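Local coordinates for protein prolyl 4-hydroxylase (Phytophthora capsici LT1534, PDB 6IUQ) that probably hydroxylates proline residues at the 4-position, as an iron(II)- and 2-oxoglutarate-dependent oxygenase built on a double-stranded beta-helix core, at residues H21-K26 and V38-C43; F44-A49 and P200-V205; Y130-S135 and R166-L171; T140-R145 and T228-G233. All blocks are in the same frame, centred on the assembly; numbering follows the deposited sequence.

The four contacts sample one large antiparallel sheet from its edge to its middle, and their chemistry changes along the way. Contact 1 and contact 2 lie side by side at the edge strand 37-40 and its neighbour 204-209; a salt bridge from D41 to R204 and backbone pairing of I40 with V205 join them. Contact 1 is partly buried and has no hydrogen bond of its own, whereas contact 2 buries a carboxylate gripped by two backbone N-H groups. Contact 3, also buried, relies on a lysine over an aromatic face. Contact 4, only partly buried though nearer the centre of the chain, is a backbone ladder, and shares the 166-173/224-232 strand pairing with contact 3.

Contact 1. Residues H21-K26 and V38-C43; sequences HNKISK and VVIDDC
K23 and C43 bring the two backbones closest, their CA atoms 6.3 Å apart, where the end of helix 17-23 passes the loop that follows strand 37-40. The helix stops at K23: I24 leaves helical angles and sits at the centre of an inverse gamma turn, closed by a weak bond from S25 N to K23 O. The chain then enters the next helix, with the S25 side chain capping V28 N. No hydrogen bond joins the two segments. The lysine side chain instead runs alongside the D41-C43 loop, its CG 3.7 Å from C43 O and its CE 3.7 Å from D42 O. The bend at chi2 (-66°) carries the amino end along this row of carbonyls, and K23 NZ comes to 3.7 Å from D41 O. Two of those carbonyl oxygens, of D42 and C43, are held by R19. The short connection between helices 17-23 and 26-35 packs here against the edge strand of the double-stranded beta-helix sheet, and helix 118-126 also covers I24. Away from the lysine's amino end, the contact turns apolar. I24 and I40 cross at about a right angle and meet at their CD1 atoms, 3.5 Å apart. I40 also leans on V28 of helix 26-35. The thiol of C43 completes the layer, with SG lying 4.0 Å from K23 CB.

Contact 2. Residues F44-A49 and P200-V205; sequences FGHGWA and PKMDRV
A buried carboxylate bridging the start of helix 46-61 and a tight turn of the oxygenase core organises this contact. D203 lies within a type II beta turn, K201 to R204, that leads into strand 204-209. Because CG is anti to the backbone N (chi1 -162°), the D203 carboxylate reaches two successive amides. F44 N donates to OD1 at 2.9 Å through the syn lone pair, and G45 N donates to OD2 at 2.8 Å. The second bond is the more bent, 132° at the hydrogen, and its donor is 20° out of the carboxylate plane. Both oxygens are thus engaged, which fixes the group's rotation just ahead of the helix, where G45 is the N-cap residue. OD1 also lies at the F44 ring edge, while A49 CB comes within 3.6 Å of the same oxygen. Apolar contacts flank the carboxylate: V205 CG2 meets F44 CE1 at the ring edge, 3.9 Å away, and M202, a selenomethionine, sets its SE 4.2 Å from A49 CB. Around this joint, F44 packs on L172 of strand 166-173 and L113 of helix 108-115, while M202 reaches further along helix 46-61 to S50 and L53.

Contact 3. Residues Y130-S135 and R166-L171; sequences YDLQFS and RKVTCL
One face of the Y130 ring is covered by the end of the K167 side chain. NZ stands 4.8 Å from the ring centroid and only 4° off the ring normal, a cation-pi contact over the face. CE, the carbon that carries NZ, is nearer, 4.1 Å from the same centroid, so a CH-pi contact accompanies the charged one. V168 approaches the ring obliquely, its CG2 4.1 Å from Y130 CD2. The lysine reaches the ring because its chain is folded: CG is anti to the backbone N (chi1 -179°), the bend at chi2 then directs the chain so that CE comes over the ring, and chi4 sets only where NZ stands. The two side chains cross at about a right angle. Both polar ends have further partners. K167 NZ also forms a salt bridge with D211 and a hydrogen bond with Q209, while Y130 OH bonds to D33 and to Q209, so that the glutamine side chain links the two. A classic beta bulge underlies the meeting of side chains: K167 and V168 both face L231 on the neighbouring strand 224-232, and both point their side chains toward the 130-135 loop. This bulge occurs in a central strand of the double-stranded beta-helix core. L132, on the loop, wedges beside the lysine stem, its CD2 3.8 Å from K167 CB and 4.2 Å from V168 CG2. Further along the same strand, T169 OG1 hydrogen-bonds D158, a ligand of the iron(II) ion, while helix 118-126 packs against L132 through L123.

Contact 4. Residues T140-R145 and T228-G233; sequences TLKLQR and TIWLDG
K142 and T228 form the tighter of two hydrogen-bonded pairs, with 2.8 Å both from K142 N to T228 O and from T228 N to K142 O. The latter is almost straight, 177° at the hydrogen. T140 and W230 make the other pair, where W230 N to T140 O is 3.0 Å and the return bond from T140 N is longer, 3.3 Å to W230 O. A water fastens the K142 end: it donates to K142 O, accepts from K142 NZ and bonds T228 OG1 at 2.6 Å. K142 NZ also forms a salt bridge with E95 on the neighbouring strand 94-97. T140, K142, T228 and W230 share one face of the sheet, where the W230 ring takes K142 CE at its edge, 3.8 Å from CH2, beside T140 CG2, 4.0 Å from CE3, while T228 CG2 lies over one ring face. L141 and I229, the intervening non-hydrogen-bonded pair, pack side by side on the opposite face. W230 NE1 bonds the iron ligand D158, placing this ladder beside the metal site. Within the core sheet, strand 139-146 has strand 94-97 as its other neighbour, and strand 224-232 has strand 166-173, while helix 46-61 covers L143.

Contact 1. Residues H21-K26 and V38-C43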
# COMPACT_ATOMS: atom_id res chain seq x y z
N HIS A 21 -15.51 -5.87 -10.81
CA HIS A 21 -15.09 -7.25 -10.91
C HIS A 21 -14.26 -7.51 -12.16
O HIS A 21 -13.23 -8.18 -12.10
CB HIS A 21 -16.29 -8.19 -10.88
CG HIS A 21 -15.93 -9.61 -10.57
ND1 HIS A 21 -15.48 -10.49 -11.54
CD2 HIS A 21 -15.91 -10.29 -9.41
CE1 HIS A 21 -15.21 -11.65 -10.98
NE2 HIS A 21 -15.46 -11.56 -9.69
N ASN A 22 -14.68 -6.96 -13.30
CA ASN A 22 -13.93 -7.19 -14.54
C ASN A 22 -12.59 -6.45 -14.56
O ASN A 22 -11.65 -6.89 -15.21
CB ASN A 22 -14.76 -6.78 -15.76
CG ASN A 22 -15.98 -7.66 -15.96
OD1 ASN A 22 -16.03 -8.79 -15.47
ND2 ASN A 22 -16.97 -7.15 -16.68
N LYS A 23 -12.51 -5.33 -13.86
CA LYS A 23 -11.22 -4.63 -13.79
C LYS A 23 -10.21 -5.46 -13.02
O LYS A 23 -9.03 -5.46 -13.35
CB LYS A 23 -11.37 -3.26 -13.15
CG LYS A 23 -12.02 -2.26 -14.04
CD LYS A 23 -11.13 -1.98 -15.23
CE LYS A 23 -11.62 -0.75 -15.97
NZ LYS A 23 -10.55 -0.27 -16.88
N ILE A 24 -10.66 -6.20 -12.01
CA ILE A 24 -9.75 -7.05 -11.26
C ILE A 24 -9.62 -8.40 -11.95
O ILE A 24 -10.15 -9.41 -11.49
CB ILE A 24 -10.19 -7.23 -9.79
CG1 ILE A 24 -10.59 -5.89 -9.18
CG2 ILE A 24 -9.05 -7.86 -8.98
CD1 ILE A 24 -9.49 -4.85 -9.30
N SER A 25 -8.87 -8.39 -13.05
CA SER A 25 -8.79 -9.53 -13.96
C SER A 25 -7.69 -10.51 -13.59
O SER A 25 -6.86 -10.24 -12.72
CB SER A 25 -8.57 -9.04 -15.39
OG SER A 25 -7.29 -8.43 -15.50
N LYS A 26 -7.69 -11.66 -14.26
CA LYS A 26 -6.63 -12.66 -14.16
C LYS A 26 -5.25 -12.05 -14.42
O LYS A 26 -4.29 -12.32 -13.71
CB LYS A 26 -6.90 -13.79 -15.15
CG LYS A 26 -5.75 -14.73 -15.39
CD LYS A 26 -5.46 -15.53 -14.14
CE LYS A 26 -4.55 -16.72 -14.43
NZ LYS A 26 -4.29 -17.45 -13.15
N VAL A 38 0.22 -3.68 -8.76
CA VAL A 38 -0.37 -3.45 -10.06
C VAL A 38 -1.21 -2.16 -10.01
O VAL A 38 -1.81 -1.85 -8.98
CB VAL A 38 -1.19 -4.68 -10.51
CG1 VAL A 38 -2.33 -4.98 -9.52
CG2 VAL A 38 -1.70 -4.51 -11.94
N VAL A 39 -1.20 -1.40 -11.11
CA VAL A 39 -1.92 -0.14 -11.22
C VAL A 39 -3.11 -0.27 -12.18
O VAL A 39 -2.97 -0.82 -13.27
CB VAL A 39 -1.00 0.97 -11.72
CG1 VAL A 39 -1.80 2.27 -11.92
CG2 VAL A 39 0.19 1.17 -10.75
N ILE A 40 -4.28 0.21 -11.78
CA ILE A 40 -5.47 0.15 -12.62
C ILE A 40 -6.09 1.54 -12.79
O ILE A 40 -6.61 2.12 -11.83
CB ILE A 40 -6.54 -0.77 -12.03
CG1 ILE A 40 -5.91 -2.00 -11.37
CG2 ILE A 40 -7.55 -1.18 -13.11
CD1 ILE A 40 -6.93 -2.97 -10.85
N ASP A 41 -6.03 2.07 -14.01
CA ASP A 41 -6.58 3.38 -14.29
C ASP A 41 -8.06 3.28 -14.61
O ASP A 41 -8.52 2.27 -15.14
CB ASP A 41 -5.83 4.04 -15.45
CG ASP A 41 -4.46 4.56 -15.04
OD1 ASP A 41 -4.37 5.29 -14.03
OD2 ASP A 41 -3.47 4.22 -15.71
N ASP A 42 -8.79 4.34 -14.25
CA ASP A 42 -10.22 4.48 -14.49
C ASP A 42 -11.01 3.25 -14.05
O ASP A 42 -11.85 2.71 -14.78
CB ASP A 42 -10.45 4.81 -15.98
CG ASP A 42 -9.74 6.09 -16.39
OD1 ASP A 42 -10.07 7.17 -15.85
OD2 ASP A 42 -8.82 6.01 -17.24
N CYS A 43 -10.75 2.81 -12.83
CA CYS A 43 -11.26 1.54 -12.35
C CYS A 43 -12.78 1.59 -12.07
O CYS A 43 -13.51 0.78 -12.61
CB CYS A 43 -10.46 1.14 -11.09
SG CYS A 43 -10.91 -0.44 -10.37

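Contact 2. Residues F44-A49 and P200-V205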
# COMPACT_ATOMS: atom_id res chain seq x y z
N PHE A 44 -13.25 2.55 -11.28
CA PHE A 44 -14.67 2.62 -10.94
C PHE A 44 -15.48 3.35 -12.00
O PHE A 44 -16.70 3.16 -12.11
CB PHE A 44 -14.88 3.29 -9.58
CG PHE A 44 -14.42 2.47 -8.41
CD1 PHE A 44 -13.08 2.39 -8.08
CD2 PHE A 44 -15.34 1.76 -7.64
CE1 PHE A 44 -12.65 1.61 -6.99
CE2 PHE A 44 -14.93 0.97 -6.55
CZ PHE A 44 -13.58 0.89 -6.22
N GLY A 45 -14.81 4.20 -12.77
CA GLY A 45 -15.50 5.09 -13.69
C GLY A 45 -15.63 6.45 -13.02
O GLY A 45 -15.67 6.55 -11.78
N HIS A 46 -15.70 7.49 -13.82
CA HIS A 46 -15.58 8.84 -13.31
C HIS A 46 -16.74 9.27 -12.42
O HIS A 46 -16.53 9.94 -11.40
CB HIS A 46 -15.42 9.84 -14.46
CG HIS A 46 -15.16 11.23 -14.01
ND1 HIS A 46 -16.17 12.15 -13.81
CD2 HIS A 46 -14.01 11.85 -13.64
CE1 HIS A 46 -15.65 13.29 -13.38
NE2 HIS A 46 -14.34 13.13 -13.26
N GLY A 47 -17.96 8.90 -12.80
CA GLY A 47 -19.12 9.28 -12.02
C GLY A 47 -19.06 8.66 -10.64
O GLY A 47 -19.19 9.34 -9.62
N TRP A 48 -18.83 7.35 -10.61
CA TRP A 48 -18.81 6.58 -9.37
C TRP A 48 -17.68 7.05 -8.44
O TRP A 48 -17.91 7.30 -7.26
CB TRP A 48 -18.70 5.09 -9.70
CG TRP A 48 -18.96 4.15 -8.55
CD1 TRP A 48 -19.42 4.46 -7.30
CD2 TRP A 48 -18.74 2.73 -8.55
NE1 TRP A 48 -19.50 3.32 -6.52
CE2 TRP A 48 -19.08 2.25 -7.27
CE3 TRP A 48 -18.27 1.82 -9.50
CZ2 TRP A 48 -18.99 0.90 -6.92
CZ3 TRP A 48 -18.18 0.49 -9.17
CH2 TRP A 48 -18.53 0.04 -7.88
N ALA A 49 -16.47 7.19 -8.98
CA ALA A 49 -15.37 7.79 -8.22
C ALA A 49 -15.70 9.19 -7.68
O ALA A 49 -15.37 9.51 -6.53
CB ALA A 49 -14.11 7.85 -9.06
N PRO A 200 -1.09 9.98 -7.84
CA PRO A 200 -2.40 9.66 -7.26
C PRO A 200 -3.57 10.22 -8.10
O PRO A 200 -4.36 11.02 -7.62
CB PRO A 200 -2.33 10.33 -5.89
CG PRO A 200 -1.53 11.57 -6.17
CD PRO A 200 -0.49 11.16 -7.20
N LYS A 201 -3.68 9.77 -9.34
CA LYS A 201 -4.73 10.27 -10.22
C LYS A 201 -6.11 9.77 -9.83
O LYS A 201 -6.27 8.67 -9.29
CB LYS A 201 -4.43 9.87 -11.66
CG LYS A 201 -3.16 10.50 -12.13
CD LYS A 201 -2.89 10.28 -13.59
CE LYS A 201 -1.80 11.27 -14.04
NZ LYS A 201 -0.99 10.74 -15.16
N MSE A 202 -7.10 10.63 -10.08
CA MSE A 202 -8.51 10.35 -9.89
C MSE A 202 -8.88 9.00 -10.49
O MSE A 202 -8.56 8.71 -11.64
CB MSE A 202 -9.34 11.47 -10.54
CG MSE A 202 -10.87 11.30 -10.51
SE MSE A 202 -11.60 11.20 -8.71
CE MSE A 202 -13.31 12.14 -8.92
N ASP A 203 -9.52 8.16 -9.68
CA ASP A 203 -10.07 6.88 -10.12
C ASP A 203 -8.97 5.89 -10.52
O ASP A 203 -9.19 4.95 -11.28
CB ASP A 203 -11.06 7.10 -11.27
CG ASP A 203 -11.97 5.91 -11.47
OD1 ASP A 203 -12.13 5.15 -10.49
OD2 ASP A 203 -12.50 5.73 -12.60
N ARG A 204 -7.77 6.10 -9.98
CA ARG A 204 -6.70 5.13 -10.12
C ARG A 204 -6.63 4.22 -8.91
O ARG A 204 -6.67 4.68 -7.77
CB ARG A 204 -5.36 5.84 -10.32
CG ARG A 204 -4.16 4.92 -10.20
CD ARG A 204 -2.90 5.67 -10.55
NE ARG A 204 -2.69 5.76 -12.00
CZ ARG A 204 -1.72 6.45 -12.58
NH1 ARG A 204 -0.85 7.15 -11.84
NH2 ARG A 204 -1.61 6.44 -13.90
N VAL A 205 -6.52 2.92 -9.16
CA VAL A 205 -6.40 1.92 -8.11
C VAL A 205 -4.99 1.31 -8.12
O VAL A 205 -4.49 0.90 -9.18
CB VAL A 205 -7.47 0.79 -8.27
CG1 VAL A 205 -7.12 -0.41 -7.43
CG2 VAL A 205 -8.84 1.29 -7.91

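Contact 3. Residues Y130-S135 and R166-L171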
# COMPACT_ATOMS: atom_id res chain seq x y z
N TYR A 130 -3.51 -16.93 -1.18
CA TYR A 130 -3.37 -15.84 -0.21
C TYR A 130 -4.32 -16.03 0.97
O TYR A 130 -4.14 -15.40 2.02
CB TYR A 130 -3.65 -14.47 -0.84
CG TYR A 130 -2.66 -13.98 -1.88
CD1 TYR A 130 -1.55 -14.75 -2.27
CD2 TYR A 130 -2.83 -12.73 -2.46
CE1 TYR A 130 -0.67 -14.28 -3.23
CE2 TYR A 130 -1.96 -12.27 -3.43
CZ TYR A 130 -0.90 -13.04 -3.81
OH TYR A 130 -0.05 -12.55 -4.76
N ASP A 131 -5.34 -16.85 0.77
CA ASP A 131 -6.27 -17.20 1.84
C ASP A 131 -6.96 -15.98 2.44
O ASP A 131 -7.00 -15.81 3.66
CB ASP A 131 -5.52 -17.95 2.94
CG ASP A 131 -6.44 -18.82 3.77
OD1 ASP A 131 -7.66 -18.81 3.50
OD2 ASP A 131 -5.94 -19.48 4.71
N LEU A 132 -7.50 -15.12 1.58
CA LEU A 132 -8.12 -13.89 2.05
C LEU A 132 -9.46 -14.18 2.74
O LEU A 132 -10.11 -15.19 2.48
CB LEU A 132 -8.31 -12.90 0.89
CG LEU A 132 -7.02 -12.48 0.18
CD1 LEU A 132 -7.33 -11.60 -1.01
CD2 LEU A 132 -6.03 -11.80 1.14
N GLN A 133 -9.86 -13.29 3.63
CA GLN A 133 -11.01 -13.53 4.47
C GLN A 133 -12.19 -12.61 4.15
O GLN A 133 -12.03 -11.40 3.96
CB GLN A 133 -10.62 -13.36 5.93
CG GLN A 133 -9.43 -14.21 6.39
CD GLN A 133 -9.79 -15.67 6.54
OE1 GLN A 133 -9.41 -16.50 5.72
NE2 GLN A 133 -10.55 -15.98 7.59
N PHE A 134 -13.39 -13.19 4.12
CA PHE A 134 -14.60 -12.45 3.83
C PHE A 134 -15.23 -11.78 5.05
O PHE A 134 -16.05 -10.87 4.92
CB PHE A 134 -15.60 -13.38 3.16
CG PHE A 134 -15.28 -13.67 1.72
CD1 PHE A 134 -14.46 -14.73 1.38
CD2 PHE A 134 -15.80 -12.87 0.71
CE1 PHE A 134 -14.17 -15.01 0.04
CE2 PHE A 134 -15.51 -13.14 -0.63
CZ PHE A 134 -14.69 -14.20 -0.96
N SER A 135 -14.84 -12.22 6.24
CA SER A 135 -15.43 -11.67 7.45
C SER A 135 -15.17 -10.17 7.53
O SER A 135 -14.13 -9.70 7.09
CB SER A 135 -14.88 -12.40 8.68
OG SER A 135 -15.17 -11.65 9.86
N ARG A 166 -2.57 -7.95 7.58
CA ARG A 166 -2.76 -7.46 6.21
C ARG A 166 -1.97 -8.24 5.18
O ARG A 166 -0.79 -8.53 5.35
CB ARG A 166 -2.37 -6.00 6.13
CG ARG A 166 -3.27 -5.11 6.93
CD ARG A 166 -2.53 -3.81 7.16
NE ARG A 166 -3.33 -2.79 7.81
CZ ARG A 166 -2.85 -1.61 8.18
NH1 ARG A 166 -1.56 -1.30 7.96
NH2 ARG A 166 -3.66 -0.73 8.76
N LYS A 167 -2.66 -8.58 4.09
CA LYS A 167 -2.06 -9.29 2.97
C LYS A 167 -2.06 -8.44 1.69
O LYS A 167 -1.04 -8.28 1.05
CB LYS A 167 -2.81 -10.61 2.73
CG LYS A 167 -2.24 -11.46 1.59
CD LYS A 167 -0.77 -11.71 1.85
CE LYS A 167 -0.04 -12.22 0.64
NZ LYS A 167 1.09 -11.30 0.35
N VAL A 168 -3.21 -7.89 1.30
CA VAL A 168 -3.31 -7.03 0.12
C VAL A 168 -3.69 -5.60 0.47
O VAL A 168 -4.64 -5.36 1.20
CB VAL A 168 -4.37 -7.56 -0.88
CG1 VAL A 168 -4.46 -6.62 -2.10
CG2 VAL A 168 -4.03 -8.98 -1.30
N THR A 169 -2.93 -4.64 -0.06
CA THR A 169 -3.27 -3.23 0.09
C THR A 169 -3.95 -2.73 -1.18
O THR A 169 -3.48 -2.97 -2.28
CB THR A 169 -2.03 -2.37 0.36
OG1 THR A 169 -1.42 -2.79 1.59
CG2 THR A 169 -2.42 -0.89 0.40
N CYS A 170 -5.08 -2.05 -1.00
CA CYS A 170 -5.83 -1.52 -2.13
C CYS A 170 -6.07 -0.04 -1.95
O CYS A 170 -6.78 0.39 -1.03
CB CYS A 170 -7.16 -2.26 -2.29
SG CYS A 170 -8.18 -1.48 -3.58
N LEU A 171 -5.46 0.75 -2.83
CA LEU A 171 -5.53 2.20 -2.75
C LEU A 171 -6.39 2.76 -3.87
O LEU A 171 -6.14 2.48 -5.04
CB LEU A 171 -4.12 2.80 -2.78
CG LEU A 171 -3.20 2.46 -1.60
CD1 LEU A 171 -1.78 2.85 -1.89
CD2 LEU A 171 -3.64 3.22 -0.37

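Contact 4. Residues T140-R145 and T228-G233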
# COMPACT_ATOMS: atom_id res chain seq x y z
N THR A 140 -10.41 -3.70 6.40
CA THR A 140 -10.39 -2.36 6.97
C THR A 140 -10.60 -1.40 5.84
O THR A 140 -9.96 -1.53 4.81
CB THR A 140 -9.04 -2.03 7.68
OG1 THR A 140 -8.89 -2.81 8.86
CG2 THR A 140 -8.96 -0.55 8.04
N LEU A 141 -11.48 -0.43 6.02
CA LEU A 141 -11.64 0.60 5.01
C LEU A 141 -11.34 1.95 5.63
O LEU A 141 -12.09 2.46 6.46
CB LEU A 141 -13.06 0.56 4.43
CG LEU A 141 -13.28 1.27 3.10
CD1 LEU A 141 -14.31 0.49 2.28
CD2 LEU A 141 -13.72 2.71 3.30
N LYS A 142 -10.22 2.54 5.22
CA LYS A 142 -9.78 3.80 5.82
C LYS A 142 -9.86 4.96 4.81
O LYS A 142 -9.48 4.81 3.65
CB LYS A 142 -8.36 3.64 6.37
CG LYS A 142 -7.80 4.87 7.06
CD LYS A 142 -6.44 4.63 7.73
CE LYS A 142 -5.25 4.78 6.76
NZ LYS A 142 -5.13 6.13 6.09
N LEU A 143 -10.38 6.10 5.27
CA LEU A 143 -10.36 7.33 4.49
C LEU A 143 -9.27 8.25 5.02
O LEU A 143 -9.07 8.35 6.22
CB LEU A 143 -11.71 8.03 4.54
CG LEU A 143 -12.93 7.19 4.20
CD1 LEU A 143 -14.18 8.05 4.28
CD2 LEU A 143 -12.78 6.58 2.81
N GLN A 144 -8.55 8.90 4.11
CA GLN A 144 -7.46 9.78 4.51
C GLN A 144 -7.46 11.09 3.74
O GLN A 144 -7.52 11.09 2.51
CB GLN A 144 -6.12 9.09 4.33
CG GLN A 144 -4.94 10.00 4.62
CD GLN A 144 -3.60 9.29 4.54
OE1 GLN A 144 -2.92 9.34 3.52
NE2 GLN A 144 -3.22 8.64 5.64
N ARG A 145 -7.40 12.20 4.47
CA ARG A 145 -7.19 13.50 3.87
C ARG A 145 -5.82 14.02 4.30
O ARG A 145 -5.49 14.04 5.48
CB ARG A 145 -8.29 14.49 4.27
CG ARG A 145 -8.35 15.74 3.40
CD ARG A 145 -9.42 16.73 3.89
NE ARG A 145 -8.98 17.44 5.08
CZ ARG A 145 -8.40 18.63 5.07
NH1 ARG A 145 -8.22 19.27 3.91
NH2 ARG A 145 -8.02 19.20 6.21
N THR A 228 -8.39 3.70 1.36
CA THR A 228 -7.59 2.49 1.49
C THR A 228 -8.43 1.30 1.94
O THR A 228 -9.16 1.40 2.90
CB THR A 228 -6.44 2.67 2.48
OG1 THR A 228 -5.69 3.83 2.13
CG2 THR A 228 -5.52 1.44 2.48
N ILE A 229 -8.30 0.18 1.25
CA ILE A 229 -8.88 -1.08 1.69
C ILE A 229 -7.76 -2.09 1.93
O ILE A 229 -6.89 -2.28 1.06
CB ILE A 229 -9.87 -1.65 0.66
CG1 ILE A 229 -11.01 -0.66 0.39
CG2 ILE A 229 -10.43 -2.97 1.13
CD1 ILE A 229 -11.89 -1.07 -0.80
N TRP A 230 -7.74 -2.70 3.09
CA TRP A 230 -6.78 -3.75 3.37
C TRP A 230 -7.49 -5.06 3.50
O TRP A 230 -8.49 -5.15 4.20
CB TRP A 230 -6.00 -3.47 4.65
CG TRP A 230 -4.87 -2.52 4.49
CD1 TRP A 230 -3.70 -2.74 3.84
CD2 TRP A 230 -4.79 -1.20 5.02
NE1 TRP A 230 -2.89 -1.63 3.90
CE2 TRP A 230 -3.53 -0.67 4.63
CE3 TRP A 230 -5.65 -0.39 5.78
CZ2 TRP A 230 -3.11 0.62 4.98
CZ3 TRP A 230 -5.24 0.90 6.12
CH2 TRP A 230 -3.97 1.39 5.72
N LEU A 231 -6.98 -6.08 2.83
CA LEU A 231 -7.53 -7.42 2.95
C LEU A 231 -6.59 -8.31 3.75
O LEU A 231 -5.41 -8.44 3.40
CB LEU A 231 -7.80 -7.98 1.55
CG LEU A 231 -8.77 -7.10 0.74
CD1 LEU A 231 -9.15 -7.76 -0.56
CD2 LEU A 231 -10.03 -6.71 1.57
N ASP A 232 -7.08 -8.91 4.83
CA ASP A 232 -6.23 -9.78 5.65
C ASP A 232 -6.05 -11.19 5.07
O ASP A 232 -6.93 -11.70 4.39
CB ASP A 232 -6.77 -9.91 7.07
CG ASP A 232 -6.77 -8.59 7.82
OD1 ASP A 232 -6.11 -7.60 7.39
OD2 ASP A 232 -7.45 -8.56 8.87
N GLY A 233 -4.91 -11.80 5.37
CA GLY A 233 -4.66 -13.17 4.96
C GLY A 233 -4.45 -14.05 6.18
O GLY A 233 -3.81 -13.64 7.15
O HOH W 1 -6.71 5.88 3.34